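Local coordinates for protein 3-hydroxy-3-methylglutaryl-CoA lyase (Acinetobacter baumannii, PDB 6NDS) that belongs to the HMGL-like family of TIM-barrel enzymes and binds a zinc ion and coenzyme A, at residues Thr36-Ile40 and Leu68-Val74; Ser47-Ser52 and His81-Tyr86; Val110-Ser114 and Lys126-Phe130; Thr188-Pro193 and Arg220-Asn226; Leu242-Gly246 and Asp295-Gln299. All coordinates share one frame; numbering follows the deposited sequence. Where two conformers were deposited one is given.

Contact 1 of 5, residues Thr36-Ile40 and Leu68-Val74; sequences TDKKI and LRDGEEV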
# COMPACT_ATOMS: atom_id res chain seq x y z
N THR A 36 23.37 15.11 15.46
CA THR A 36 22.44 16.01 16.13
C THR A 36 22.06 17.21 15.26
O THR A 36 20.87 17.56 15.17
CB THR A 36 23.07 16.45 17.45
OG1 THR A 36 23.36 15.28 18.22
CG2 THR A 36 22.10 17.35 18.21
N ASP A 37 23.03 17.87 14.62
CA ASP A 37 22.67 19.04 13.84
C ASP A 37 21.89 18.67 12.58
O ASP A 37 21.14 19.50 12.07
CB ASP A 37 23.89 19.92 13.49
CG ASP A 37 25.01 19.18 12.76
OD1 ASP A 37 24.90 17.98 12.48
OD2 ASP A 37 26.03 19.84 12.47
N LYS A 38 22.03 17.43 12.11
CA LYS A 38 21.24 17.01 10.96
C LYS A 38 19.84 16.58 11.36
O LYS A 38 18.90 16.72 10.56
CB LYS A 38 21.97 15.89 10.20
CG LYS A 38 23.28 16.38 9.59
CD LYS A 38 23.97 15.32 8.74
CE LYS A 38 25.38 15.77 8.38
NZ LYS A 38 25.99 14.90 7.34
N LYS A 39 19.66 16.07 12.59
CA LYS A 39 18.32 15.88 13.13
C LYS A 39 17.61 17.22 13.23
O LYS A 39 16.43 17.35 12.85
CB LYS A 39 18.36 15.21 14.51
CG LYS A 39 18.78 13.73 14.54
CD LYS A 39 18.42 13.15 15.92
CE LYS A 39 18.87 11.71 16.09
NZ LYS A 39 20.33 11.62 16.41
N ILE A 40 18.32 18.23 13.73
CA ILE A 40 17.76 19.57 13.86
C ILE A 40 17.38 20.12 12.49
O ILE A 40 16.29 20.66 12.29
CB ILE A 40 18.75 20.50 14.59
CG1 ILE A 40 18.81 20.12 16.08
CG2 ILE A 40 18.35 21.94 14.42
CD1 ILE A 40 19.99 20.66 16.80
N LEU A 68 18.24 8.02 19.66
CA LEU A 68 17.50 9.20 20.08
C LEU A 68 18.04 9.80 21.38
O LEU A 68 17.35 10.60 22.02
CB LEU A 68 16.02 8.86 20.22
CG LEU A 68 15.32 8.41 18.92
CD1 LEU A 68 13.84 8.16 19.21
CD2 LEU A 68 15.49 9.48 17.85
N ARG A 69 19.27 9.45 21.77
CA ARG A 69 19.80 9.88 23.06
C ARG A 69 20.14 11.36 23.10
O ARG A 69 20.47 11.87 24.19
CB ARG A 69 21.04 9.07 23.44
CG ARG A 69 22.27 9.38 22.59
CD ARG A 69 23.38 8.36 22.86
NE ARG A 69 23.77 8.31 24.27
CZ ARG A 69 24.54 7.37 24.82
NH1 ARG A 69 25.01 6.37 24.08
NH2 ARG A 69 24.84 7.43 26.11
N ASP A 70 20.09 12.07 21.97
CA ASP A 70 20.34 13.50 21.93
C ASP A 70 19.05 14.32 21.95
O ASP A 70 19.05 15.46 21.49
CB ASP A 70 21.16 13.85 20.68
CG ASP A 70 20.50 13.39 19.39
OD1 ASP A 70 19.47 12.68 19.44
OD2 ASP A 70 21.01 13.73 18.30
N GLY A 71 17.97 13.76 22.50
CA GLY A 71 16.68 14.45 22.44
C GLY A 71 16.71 15.84 23.05
O GLY A 71 16.10 16.77 22.52
N GLU A 72 17.40 16.01 24.18
CA GLU A 72 17.44 17.33 24.80
C GLU A 72 18.06 18.35 23.87
O GLU A 72 17.53 19.46 23.71
CB GLU A 72 18.20 17.29 26.12
CG GLU A 72 18.31 18.66 26.76
CD GLU A 72 18.29 18.60 28.27
OE1 GLU A 72 18.54 17.51 28.82
OE2 GLU A 72 18.02 19.65 28.91
N GLU A 73 19.18 18.01 23.23
CA GLU A 73 19.83 18.98 22.35
C GLU A 73 19.02 19.22 21.09
O GLU A 73 18.98 20.34 20.58
CB GLU A 73 21.26 18.52 22.02
CG GLU A 73 22.05 19.49 21.13
CD GLU A 73 22.21 20.89 21.73
OE1 GLU A 73 22.10 21.05 22.96
OE2 GLU A 73 22.46 21.84 20.96
N VAL A 74 18.32 18.19 20.59
CA VAL A 74 17.46 18.40 19.44
C VAL A 74 16.36 19.40 19.78
O VAL A 74 16.11 20.37 19.03
CB VAL A 74 16.89 17.07 18.94
CG1 VAL A 74 15.83 17.33 17.88
CG2 VAL A 74 18.02 16.20 18.37

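Contact 2 of 5, residues Ser47-Ser52 and His81-Tyr86; sequences STMGFS and HKDIIY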
# COMPACT_ATOMS: atom_id res chain seq x y z
N SER A 47 9.25 21.45 9.60
CA SER A 47 8.47 22.57 10.13
C SER A 47 8.00 23.53 9.05
O SER A 47 7.13 24.36 9.35
CB SER A 47 9.28 23.38 11.16
OG SER A 47 9.40 22.67 12.39
N THR A 48 8.54 23.47 7.84
CA THR A 48 8.09 24.35 6.78
C THR A 48 7.01 23.72 5.90
O THR A 48 6.54 24.38 4.97
CB THR A 48 9.25 24.80 5.89
OG1 THR A 48 9.73 23.69 5.10
CG2 THR A 48 10.40 25.36 6.72
N MET A 49 6.60 22.48 6.19
CA MET A 49 5.79 21.68 5.28
C MET A 49 4.29 21.75 5.56
O MET A 49 3.51 21.29 4.72
CB MET A 49 6.23 20.21 5.31
CG MET A 49 7.64 20.00 4.82
SD MET A 49 7.82 20.30 3.07
CE MET A 49 9.60 20.63 3.02
N GLY A 50 3.89 22.29 6.71
CA GLY A 50 2.48 22.49 7.02
C GLY A 50 1.94 21.66 8.17
O GLY A 50 0.75 21.79 8.48
N PHE A 51 2.76 20.83 8.82
CA PHE A 51 2.29 19.98 9.92
C PHE A 51 1.86 20.78 11.14
O PHE A 51 2.52 21.76 11.52
CB PHE A 51 3.39 19.02 10.35
CG PHE A 51 3.92 18.17 9.24
CD1 PHE A 51 3.15 17.16 8.69
CD2 PHE A 51 5.20 18.40 8.72
CE1 PHE A 51 3.64 16.38 7.65
CE2 PHE A 51 5.71 17.63 7.69
CZ PHE A 51 4.92 16.61 7.14
N SER A 52 0.78 20.33 11.78
CA SER A 52 0.34 20.89 13.06
C SER A 52 1.08 20.28 14.24
O SER A 52 1.15 20.92 15.31
CB SER A 52 -1.16 20.67 13.24
OG SER A 52 -1.47 19.28 13.22
N HIS A 81 8.36 26.92 15.38
CA HIS A 81 7.27 27.62 14.72
C HIS A 81 6.11 27.74 15.69
O HIS A 81 5.74 26.76 16.33
CB HIS A 81 6.84 26.88 13.46
CG HIS A 81 7.86 26.92 12.36
ND1 HIS A 81 7.55 27.29 11.07
CD2 HIS A 81 9.19 26.64 12.37
CE1 HIS A 81 8.64 27.23 10.32
NE2 HIS A 81 9.65 26.84 11.09
N LYS A 82 5.52 28.94 15.80
CA LYS A 82 4.54 29.18 16.85
C LYS A 82 3.29 28.33 16.69
O LYS A 82 2.60 28.05 17.67
CB LYS A 82 4.13 30.65 16.88
CG LYS A 82 5.17 31.58 17.45
CD LYS A 82 4.60 32.98 17.62
CE LYS A 82 5.67 33.94 18.10
NZ LYS A 82 6.89 33.84 17.24
N ASP A 83 2.98 27.91 15.46
CA ASP A 83 1.73 27.20 15.24
C ASP A 83 1.93 25.70 15.08
O ASP A 83 1.03 25.00 14.59
CB ASP A 83 0.99 27.80 14.04
CG ASP A 83 0.36 29.15 14.38
OD1 ASP A 83 -0.37 29.23 15.39
OD2 ASP A 83 0.62 30.13 13.65
N ILE A 84 3.06 25.18 15.55
CA ILE A 84 3.36 23.76 15.54
C ILE A 84 3.55 23.29 16.98
O ILE A 84 4.22 23.95 17.77
CB ILE A 84 4.62 23.43 14.70
CG1 ILE A 84 4.42 23.86 13.25
CG2 ILE A 84 4.94 21.95 14.77
CD1 ILE A 84 5.65 23.60 12.38
N ILE A 85 2.97 22.15 17.30
CA ILE A 85 3.18 21.48 18.58
C ILE A 85 4.29 20.44 18.40
O ILE A 85 4.13 19.49 17.63
CB ILE A 85 1.88 20.83 19.08
CG1 ILE A 85 0.83 21.91 19.35
CG2 ILE A 85 2.13 19.97 20.32
CD1 ILE A 85 -0.58 21.36 19.41
N TYR A 86 5.41 20.64 19.09
CA TYR A 86 6.53 19.72 19.05
C TYR A 86 6.38 18.72 20.19
O TYR A 86 6.40 19.10 21.37
CB TYR A 86 7.86 20.49 19.14
CG TYR A 86 8.04 21.40 17.94
CD1 TYR A 86 8.60 20.93 16.76
CD2 TYR A 86 7.63 22.73 17.99
CE1 TYR A 86 8.75 21.75 15.65
CE2 TYR A 86 7.77 23.57 16.89
CZ TYR A 86 8.34 23.07 15.73
OH TYR A 86 8.48 23.88 14.64
O HOH W 1 -0.59 23.05 16.12

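Contact 3 of 5, residues Val110-Ser114 and Lys126-Phe130; sequences VLSAS and KAQSF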
# COMPACT_ATOMS: atom_id res chain seq x y z
N VAL A 110 3.30 6.54 26.45
CA VAL A 110 3.12 5.32 25.67
C VAL A 110 3.15 4.09 26.56
O VAL A 110 4.08 3.92 27.36
CB VAL A 110 4.19 5.19 24.56
CG1 VAL A 110 4.00 3.87 23.79
CG2 VAL A 110 4.13 6.38 23.61
N LEU A 111 2.16 3.22 26.40
CA LEU A 111 2.24 1.84 26.88
C LEU A 111 1.59 0.94 25.84
O LEU A 111 0.92 1.42 24.91
CB LEU A 111 1.60 1.68 28.27
CG LEU A 111 0.12 1.29 28.36
CD1 LEU A 111 -0.23 0.95 29.81
CD2 LEU A 111 -0.79 2.39 27.81
N SER A 112 1.81 -0.37 25.95
CA SER A 112 1.24 -1.34 25.02
C SER A 112 0.05 -2.05 25.64
O SER A 112 0.04 -2.35 26.83
CB SER A 112 2.30 -2.37 24.60
OG SER A 112 3.42 -1.72 24.02
N ALA A 113 -0.97 -2.35 24.81
CA ALA A 113 -2.08 -3.16 25.28
C ALA A 113 -1.65 -4.59 25.57
O ALA A 113 -2.32 -5.30 26.33
CB ALA A 113 -3.22 -3.17 24.25
N SER A 114 -0.57 -5.04 24.95
CA SER A 114 -0.00 -6.36 25.19
C SER A 114 0.93 -6.29 26.39
O SER A 114 1.90 -5.52 26.37
CB SER A 114 0.76 -6.83 23.96
OG SER A 114 1.68 -7.85 24.30
N LYS A 126 1.87 -3.11 32.44
CA LYS A 126 0.95 -2.01 32.16
C LYS A 126 0.58 -1.26 33.43
O LYS A 126 0.47 -0.03 33.42
CB LYS A 126 -0.30 -2.54 31.45
CG LYS A 126 -0.04 -3.01 30.04
CD LYS A 126 -1.33 -3.50 29.39
CE LYS A 126 -1.67 -4.91 29.77
NZ LYS A 126 -2.88 -5.35 29.04
N ALA A 127 0.37 -1.99 34.53
CA ALA A 127 0.03 -1.33 35.79
C ALA A 127 1.16 -0.41 36.24
O ALA A 127 0.91 0.69 36.74
CB ALA A 127 -0.27 -2.36 36.88
N GLN A 128 2.41 -0.85 36.07
CA GLN A 128 3.55 -0.01 36.42
C GLN A 128 3.64 1.20 35.51
O GLN A 128 3.98 2.30 35.96
CB GLN A 128 4.84 -0.81 36.38
CG GLN A 128 4.94 -1.85 37.49
CD GLN A 128 6.13 -2.78 37.34
OE1 GLN A 128 6.33 -3.38 36.29
NE2 GLN A 128 6.91 -2.90 38.40
N SER A 129 3.35 1.02 34.21
CA SER A 129 3.33 2.16 33.30
C SER A 129 2.32 3.20 33.77
O SER A 129 2.62 4.40 33.82
CB SER A 129 3.01 1.69 31.88
OG SER A 129 4.17 1.15 31.25
N PHE A 130 1.12 2.76 34.15
CA PHE A 130 0.10 3.72 34.56
C PHE A 130 0.39 4.32 35.93
O PHE A 130 -0.00 5.46 36.19
CB PHE A 130 -1.29 3.08 34.51
CG PHE A 130 -2.09 3.51 33.31
CD1 PHE A 130 -2.67 4.77 33.26
CD2 PHE A 130 -2.24 2.67 32.22
CE1 PHE A 130 -3.38 5.18 32.15
CE2 PHE A 130 -2.95 3.07 31.10
CZ PHE A 130 -3.53 4.33 31.07
O HOH W 2 5.18 3.02 29.72

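Contact 4 of 5, residues Thr188-Pro193 and Arg220-Asn226; sequences TGMANP and RGLGLTN. With ACT (acetate ion), chain E.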
# COMPACT_ATOMS: atom_id res chain seq x y z
N THR A 188 2.98 -3.22 14.72
CA THR A 188 3.60 -4.07 13.71
C THR A 188 2.68 -4.34 12.53
O THR A 188 2.79 -5.38 11.88
CB THR A 188 4.09 -5.39 14.30
OG1 THR A 188 2.98 -6.12 14.84
CG2 THR A 188 5.13 -5.14 15.38
N GLY A 189 1.80 -3.39 12.22
CA GLY A 189 1.05 -3.47 10.98
C GLY A 189 0.17 -4.69 10.88
O GLY A 189 0.17 -5.39 9.86
N MET A 190 -0.59 -4.97 11.94
CA MET A 190 -1.48 -6.11 11.99
C MET A 190 -2.94 -5.77 11.72
O MET A 190 -3.76 -6.69 11.60
CB MET A 190 -1.34 -6.80 13.36
CG MET A 190 0.07 -7.39 13.56
SD MET A 190 0.32 -8.08 15.20
CE MET A 190 -0.62 -9.60 15.11
N ALA A 191 -3.28 -4.48 11.59
CA ALA A 191 -4.68 -4.07 11.47
C ALA A 191 -5.24 -4.32 10.07
O ALA A 191 -4.51 -4.34 9.07
CB ALA A 191 -4.83 -2.58 11.80
N ASN A 192 -6.55 -4.53 10.00
CA ASN A 192 -7.27 -4.62 8.74
C ASN A 192 -8.43 -3.64 8.76
O ASN A 192 -8.87 -3.21 9.83
CB ASN A 192 -7.77 -6.05 8.46
CG ASN A 192 -8.91 -6.46 9.37
OD1 ASN A 192 -10.06 -6.04 9.19
ND2 ASN A 192 -8.61 -7.32 10.34
N PRO A 193 -8.96 -3.26 7.59
CA PRO A 193 -9.95 -2.16 7.56
C PRO A 193 -11.24 -2.42 8.32
O PRO A 193 -11.80 -1.48 8.89
CB PRO A 193 -10.22 -1.99 6.06
CG PRO A 193 -8.98 -2.48 5.39
CD PRO A 193 -8.42 -3.58 6.25
N ARG A 220 2.16 -4.99 6.52
CA ARG A 220 1.52 -5.92 5.60
C ARG A 220 0.80 -5.20 4.47
O ARG A 220 -0.07 -5.79 3.81
CB ARG A 220 0.61 -6.88 6.37
CG ARG A 220 1.50 -7.88 7.13
CD ARG A 220 0.86 -8.57 8.28
NE ARG A 220 1.86 -9.37 9.01
CZ ARG A 220 2.43 -9.00 10.15
NH1 ARG A 220 2.11 -7.85 10.73
NH2 ARG A 220 3.32 -9.80 10.73
N GLY A 221 1.20 -3.97 4.19
CA GLY A 221 0.73 -3.28 3.00
C GLY A 221 -0.66 -2.70 3.10
O GLY A 221 -1.20 -2.27 2.08
N LEU A 222 -1.25 -2.68 4.30
CA LEU A 222 -2.61 -2.17 4.47
C LEU A 222 -2.67 -0.78 5.08
O LEU A 222 -3.77 -0.29 5.38
CB LEU A 222 -3.42 -3.15 5.34
CG LEU A 222 -3.57 -4.52 4.69
CD1 LEU A 222 -4.38 -5.41 5.61
CD2 LEU A 222 -4.22 -4.39 3.33
N GLY A 223 -1.52 -0.11 5.25
CA GLY A 223 -1.51 1.16 5.92
C GLY A 223 -2.47 2.21 5.37
O GLY A 223 -3.28 2.75 6.13
N LEU A 224 -2.38 2.51 4.07
CA LEU A 224 -3.26 3.55 3.54
C LEU A 224 -4.71 3.08 3.46
O LEU A 224 -5.63 3.90 3.60
CB LEU A 224 -2.78 4.01 2.16
CG LEU A 224 -1.44 4.75 2.18
CD1 LEU A 224 -1.09 5.16 0.76
CD2 LEU A 224 -1.52 5.98 3.09
N THR A 225 -4.93 1.79 3.25
CA THR A 225 -6.30 1.26 3.27
C THR A 225 -6.91 1.43 4.65
O THR A 225 -8.10 1.78 4.79
CB THR A 225 -6.30 -0.20 2.82
OG1 THR A 225 -5.62 -0.29 1.56
CG2 THR A 225 -7.70 -0.70 2.66
N ASN A 226 -6.10 1.23 5.69
CA ASN A 226 -6.59 1.43 7.06
C ASN A 226 -6.84 2.90 7.36
O ASN A 226 -7.77 3.22 8.12
CB ASN A 226 -5.59 0.83 8.06
CG ASN A 226 -5.57 -0.68 8.04
OD1 ASN A 226 -6.58 -1.33 7.72
ND2 ASN A 226 -4.42 -1.27 8.42
C ACT E . -12.51 -8.46 11.54
O ACT E . -11.43 -8.27 12.17
OXT ACT E . -13.69 -8.50 11.98
CH3 ACT E . -12.38 -8.70 10.00
O HOH W 3 3.73 -8.60 13.53

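Contact 5 of 5, residues Leu242-Gly246 and Asp295-Gln299; sequences LGGLG and DTPSQ. With ACT (acetate ion), chain F.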
# COMPACT_ATOMS: atom_id res chain seq x y z
N LEU A 242 8.05 10.69 7.05
CA LEU A 242 8.68 11.03 5.78
C LEU A 242 9.37 9.82 5.17
O LEU A 242 10.14 9.12 5.84
CB LEU A 242 9.69 12.16 5.99
CG LEU A 242 10.36 12.70 4.72
CD1 LEU A 242 9.37 13.56 3.95
CD2 LEU A 242 11.59 13.51 5.13
N GLY A 243 9.11 9.58 3.89
CA GLY A 243 9.76 8.48 3.19
C GLY A 243 9.35 7.09 3.62
O GLY A 243 9.92 6.12 3.12
N GLY A 244 8.41 6.96 4.55
CA GLY A 244 8.10 5.63 5.04
C GLY A 244 9.12 5.05 5.98
O GLY A 244 9.21 3.82 6.13
N LEU A 245 9.93 5.89 6.61
CA LEU A 245 10.84 5.43 7.65
C LEU A 245 10.04 4.83 8.81
O LEU A 245 8.82 5.00 8.90
CB LEU A 245 11.70 6.59 8.15
CG LEU A 245 12.61 7.24 7.10
CD1 LEU A 245 13.32 8.48 7.68
CD2 LEU A 245 13.61 6.22 6.61
N GLY A 246 10.73 4.09 9.68
CA GLY A 246 10.19 3.81 11.00
C GLY A 246 10.16 2.34 11.37
O GLY A 246 10.55 1.46 10.61
N ASP A 295 17.96 3.70 0.22
CA ASP A 295 16.65 4.16 -0.20
C ASP A 295 15.60 3.84 0.86
O ASP A 295 15.82 3.02 1.75
CB ASP A 295 16.25 3.53 -1.54
CG ASP A 295 17.10 4.02 -2.69
OD1 ASP A 295 17.54 3.19 -3.51
OD2 ASP A 295 17.35 5.25 -2.77
N THR A 296 14.45 4.50 0.76
CA THR A 296 13.38 4.37 1.73
C THR A 296 12.11 3.91 1.03
O THR A 296 11.97 4.06 -0.19
CB THR A 296 13.12 5.69 2.48
OG1 THR A 296 12.28 6.54 1.70
CG2 THR A 296 14.43 6.41 2.81
N PRO A 297 11.14 3.33 1.78
CA PRO A 297 9.90 2.80 1.16
C PRO A 297 8.87 3.89 0.89
O PRO A 297 7.80 3.96 1.52
CB PRO A 297 9.41 1.79 2.20
CG PRO A 297 10.40 1.79 3.32
CD PRO A 297 11.20 3.03 3.22
N SER A 298 9.19 4.78 -0.03
CA SER A 298 8.27 5.82 -0.48
C SER A 298 7.94 5.58 -1.94
O SER A 298 8.83 5.62 -2.79
CB SER A 298 8.90 7.21 -0.33
OG SER A 298 8.10 8.18 -0.99
N GLN A 299 6.65 5.38 -2.24
CA GLN A 299 6.28 5.21 -3.64
C GLN A 299 6.34 6.53 -4.39
O GLN A 299 6.79 6.57 -5.54
CB GLN A 299 4.88 4.59 -3.75
CG GLN A 299 4.77 3.18 -3.20
CD GLN A 299 5.60 2.18 -3.97
OE1 GLN A 299 5.15 1.60 -4.97
NE2 GLN A 299 6.83 1.97 -3.52
C ACT F . 13.86 7.00 -2.09
O ACT F . 14.56 6.41 -1.23
OXT ACT F . 13.82 8.24 -2.37
CH3 ACT F . 12.92 6.08 -2.91

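Contact 1 of 5, residues Thr36-Ile40 and Leu68-Val74
Asp-70 OD2 takes two bonds from the helix opposite. Thr-36 OG1 donates to the anti lone pair of Asp-70 OD2 at 2.8 Å, and Lys-39 NZ comes in on the syn side at 2.9 Å, 27° out of the carboxylate plane, closing a salt bridge. Asp-70 OD1 receives a weak bond from Lys-39 NZ at 3.3 Å. With chi1 at 56°, Asp-70 CG lies between its own backbone N and carbonyl carbon, which turns the carboxylate to Lys-39 and Thr-36; it makes no capping bond to the helix it precedes. Lys-39 NZ also donates to Val-34 O and, weakly, to Asn-67 O, and Trp-33 meets the ammonium in a cation-pi contact, so the buried charge is well supplied with partners. Beyond this polar group the contact is greasy: Thr-36 CG2 meets Glu-73 CG at 3.6 Å, Lys-39 CD touches Val-74 CG2 at 3.9 Å, and Ile-40 CG1 lies 4.0 Å from Val-74 CA. Helices 36-46 and 71-77 are thereby joined near their N-terminal ends on the outside of the barrel, with strand 53-58 between them in sequence and Leu-27 of helix 22-28 against Lys-39.

Contact 2 of 5, residues Ser47-Ser52 and His81-Tyr86
Ser-47 and Tyr-86 meet through their hydroxyls: Tyr-86 OH donates to Ser-47 OG at 2.7 Å, with the serine oxygen at the edge of the phenol ring and in its plane. Both oxygens have further partners, since His-81 N donates to Tyr-86 OH at 3.1 Å and Ser-47 OG is also bonded to Ile-43 O. The other direct polar link is backbone to backbone, from Ile-85 N to Ser-52 O at 3.0 Å. A water bridges the same corner, donating to both Ser-52 O and Asp-83 O. Among the van der Waals contacts, Ser-47 CB makes a CH-pi interaction 3.7 Å from the centroid of the His-81 ring, 24° off the normal, and Ser-47 O sits above a ring face, offset toward the rim. Ile-84 lies between the two polar corners. Its CG1 is anti to the carbonyl carbon (chi1 -60°), a setting that carries Ile-84 CG1 to 3.3 Å from Phe-51 O and Ile-84 CD1 to 3.5 Å from Ser-47 O. The bond at Ser-52 continues into the pairing of Ile-85 with Ile-54. Strands 53-58 and 85-90 are neighbours in the parallel sheet of the TIM barrel, and this contact lies where the two begin.

Contact 3 of 5, residues Val110-Ser114 and Lys126-Phe130
Lys-126 NZ is gripped from two directions: it donates to Ala-113 O at 2.8 Å and forms a salt bridge with Glu-166 OE2. The ammonium stands above the carbonyl plane of Ala-113, 40° out of it and off its lone pairs. A bend at chi3 (-82°) turns the end of the lysine to this carbonyl, while Lys-126 CD passes 3.1 Å from Ser-112 O. The segments belong to strand 106-112 and helix 126-140, which follow each other in the usual beta-alpha order of a TIM barrel with the short helix 115-122 inserted between them. Strand and helix segments run nearly antiparallel, at 165°, with their axes 8.7 Å apart. Leu-111 is the strand residue that packs between them. Its CB packs on Ser-129 CB at 3.9 Å, and its CD1 reaches Phe-130 CD2 at 3.6 Å, the two side chains crossing at about a right angle. Phe-130 also stacks with His-173 and meets Tyr-174; helix 164-176 packs against Leu-111, Ala-113 and Phe-130. A water joins the strand to the helix on the other side of Leu-111 from the lysine bond: it donates to Val-110 O at 2.8 Å and accepts from Ser-129 OG at 2.6 Å. Ser-129 OG is held as well by Asn-118 ND2 of the inserted helix.

Contact 4 of 5, residues Thr188-Pro193 and Arg220-Asn226
Arg-220 lays its extended side chain along Gly-189 and runs beside Met-190, pointing the same way, with Met-190 CG 3.5 Å from Arg-220 NH1. At the edge of the guanidinium, Arg-220 NH1 gives a weak hydrogen bond to Gly-189 O at 3.3 Å and lies 2.8 Å from Thr-188 O. Arg-220 NH2 donates to a water that also bonds Thr-188 OG1, while NE is taken by Gly-304 O of the second subunit. Asn-226 ND2 donates to Ala-191 O at 3.1 Å; the acceptor is close to the amide plane, but the N-H comes down 79° out of the carbonyl plane. The other end of that amide, Asn-226 OD1, rests 3.1 Å from Pro-193 N, which has no hydrogen to give. Asn-226 CG is anti to the carbonyl carbon (chi1 -71°), which carries the amide to Ala-191 O and Pro-193. Pro-193 CG packs on Thr-225 CG2 at 3.5 Å. This joins the loop after strand 182-186 to helix 223-232 of the barrel. Thr-225 OG1 bonds its counterpart on the second subunit. The Arg-220 charge is thus probably spread over neutral acceptors, Gly-189 O weakly and Gly-304 O of the second subunit, so loop packing and dimer interface meet in one residue.

Contact 5 of 5, residues Leu242-Gly246 and Asp295-Gln299
Thr-296 has OG1 set between its backbone N and carbonyl carbon (chi1 82°), and this brings the hydroxyl to Gly-243 O while CG2, anti to the carbonyl carbon, turns to Leu-245. Thr-296 OG1 donates to Gly-243 O at 2.8 Å in the carbonyl plane, on a lone pair, with a C=O...O angle of 119°. Leu-245 CD2 and Thr-296 CG2 touch at 3.9 Å. Pro-297 lies next to the same carbonyl: its CD is 3.3 Å from Gly-243 O and 3.6 Å from Gly-244 O. It is the centre of an inverse gamma turn, closed by a weak bond from Ser-298 N to Thr-296 O. In the TIM barrel this joins the loop after strand 237-240 to the loop between helices 288-292 and 299-303. Gly-243 and Gly-244 both have positive phi, and the CA atoms of Gly-243 and Ser-298 are 4.8 Å apart, leaving little room for a side chain on either glycine. Ser-298 N-caps helix 299-303 by bonding Ala-301 N, and its OG also pairs with Glu-261, which holds Gly-243 N as well. Thr-296 N donates to O of an acetate ion, probably from the crystallisation liquor, at 2.8 Å.

All five contacts belong to one TIM barrel and none touches another. Contacts 1 and 2 alternate along the chain, and helix 71-77 of contact 1 leads into strand 85-90 of contact 2; their nearest atoms are about 7 Å apart. Strand 85-90 neighbours strand 106-112 of contact 3 in the sheet, though the centres of these two contacts are 29 Å apart. Contacts 4 and 5, with centres 16 Å apart, both reach the second subunit. The zinc ion, held by Asp-25, His-215 and His-217, is about 10 Å from the side chains of Leu-68, Ser-112 and Leu-245 and about 9 Å from Thr-188. Coenzyme A is nearest contacts 1 and 3, about 6 Å from Leu-68 and 7 Å from Ser-112.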